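Local coordinates for ATP:cob(I)alamin adenosyltransferase (PDB 5CX7), which probably converts cob(I)alamin to adenosylcobalamin, the cofactor of propanediol dehydratase, and binds heme through the C-terminal domain crystallised here, at residues G121-G124 / Q129-D132. Numbering follows the deposited sequence.
Sequences GISG and QDMD. With GOL (glycerol), chain B.
The carboxylate of D130, reaching from helix 127-139, lies against the backbone of I122 and S123 at the end of strand 115-123 and of G124 just beyond it, without forming a direct hydrogen bond to any of them. D130 OD1 comes within 3.2 Å of G124 N, but the angle is poor; D130 OD2 stands 3.5 Å from I122 O, an acceptor facing an acceptor. I122 lays aliphatic carbons against oxygens of D130: CB rests 3.6 Å from D130 O. Its CG2 branch, set opposite the backbone N by a chi1 of -55°, lies 3.9 Å from D130 OD1, while the side chain as a whole also packs on I133 and A134 of the same helix and on A24 of helix 14-31.

A glycerol, probably from the crystallisation liquor, bridges the two segments: its O1 donates to D130 OD2 at 2.7 Å, and its O2 accepts from G124 N at 3.0 Å, with an N-H...O angle of 130°, well off straight.

The carboxylate's direct protein partners lie outside the two segments: K66 of helix 59-72 makes a salt bridge with D130 OD2 and hydrogen-bonds I122 O, reconciling the two acceptors, and G125 N bonds D130 OD1. In this HbpS-like domain the sheet's last strand passes through a short connection into helix 127-139, whose first turn faces D130 back on the strand's end; the heme takes no part. Both carboxylate oxygens have partners in this buried setting, and the lysine's charge would be expected to favour the ionised form of D130.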
loop_
_atom_site.group_PDB
_atom_site.type_symbol
_atom_site.label_atom_id
_atom_site.label_comp_id
_atom_site.label_asym_id
_atom_site.label_seq_id
_atom_site.Cartn_x
_atom_site.Cartn_y
_atom_site.Cartn_z
ATOM N N GLY E 121 8.998 15.388 -16.914
ATOM C CA GLY E 121 9.828 15.166 -15.763
ATOM C C GLY E 121 11.137 14.485 -16.051
ATOM O O GLY E 121 11.215 13.566 -16.852
ATOM N N ILE E 122 12.192 15.005 -15.431
ATOM C CA ILE E 122 13.545 14.502 -15.581
ATOM C C ILE E 122 14.145 14.228 -14.225
ATOM O O ILE E 122 14.030 15.041 -13.334
ATOM C CB ILE E 122 14.504 15.557 -16.245
ATOM C CG1 ILE E 122 13.933 16.038 -17.618
ATOM C CG2 ILE E 122 15.879 14.977 -16.403
ATOM C CD1 ILE E 122 13.847 14.946 -18.708
ATOM N N SER E 123 14.797 13.081 -14.102
ATOM C CA SER E 123 15.513 12.776 -12.926
ATOM C C SER E 123 16.729 11.968 -13.261
ATOM O O SER E 123 16.734 11.131 -14.166
ATOM C CB SER E 123 14.624 11.953 -11.902
ATOM O OG SER E 123 15.388 11.711 -10.708
ATOM N N GLY E 124 17.758 12.150 -12.453
ATOM C CA GLY E 124 19.012 11.400 -12.608
ATOM C C GLY E 124 20.273 12.182 -12.388
ATOM O O GLY E 124 21.327 11.616 -12.008
ATOM N N GLN E 129 20.826 20.059 -13.078
ATOM C CA GLN E 129 20.980 19.335 -14.339
ATOM C C GLN E 129 19.648 18.863 -14.879
ATOM O O GLN E 129 19.382 18.949 -16.066
ATOM C CB GLN E 129 21.938 18.159 -14.231
ATOM C CG GLN E 129 23.371 18.551 -14.081
ATOM C CD GLN E 129 24.255 17.371 -13.729
ATOM O OE1 GLN E 129 23.862 16.423 -13.010
ATOM N NE2 GLN E 129 25.461 17.394 -14.243
ATOM N N ASP E 130 18.783 18.390 -13.978
ATOM C CA ASP E 130 17.490 17.913 -14.363
ATOM C C ASP E 130 16.628 19.035 -14.937
ATOM O O ASP E 130 15.993 18.843 -15.969
ATOM C CB ASP E 130 16.729 17.308 -13.145
ATOM C CG ASP E 130 17.305 16.048 -12.608
ATOM O OD1 ASP E 130 18.073 15.274 -13.241
ATOM O OD2 ASP E 130 16.886 15.675 -11.425
ATOM N N MET E 131 16.706 20.216 -14.340
ATOM C CA MET E 131 16.031 21.369 -14.844
ATOM C C MET E 131 16.587 21.771 -16.228
ATOM O O MET E 131 15.838 22.205 -17.094
ATOM C CB MET E 131 16.098 22.518 -13.860
ATOM C CG MET E 131 15.239 22.252 -12.566
ATOM S SD MET E 131 15.501 23.416 -11.276
ATOM C CE MET E 131 14.679 24.817 -12.014
ATOM N N ASP E 132 17.880 21.811 -16.357
ATOM C CA ASP E 132 18.541 22.147 -17.642
ATOM C C ASP E 132 18.080 21.245 -18.734
ATOM O O ASP E 132 17.670 21.703 -19.828
ATOM C CB ASP E 132 20.047 22.045 -17.427
ATOM C CG ASP E 132 20.901 22.368 -18.713
ATOM O OD1 ASP E 132 20.424 22.172 -19.822
ATOM O OD2 ASP E 132 22.094 22.593 -18.540
HETATM C C1 GOL B . 16.649 14.112 -8.623
HETATM O O1 GOL B . 15.830 13.887 -9.718
HETATM C C2 GOL B . 17.766 13.077 -8.473
HETATM O O2 GOL B . 18.514 12.795 -9.657
HETATM C C3 GOL B . 18.602 13.817 -7.441
HETATM O O3 GOL B . 19.837 13.251 -7.365
#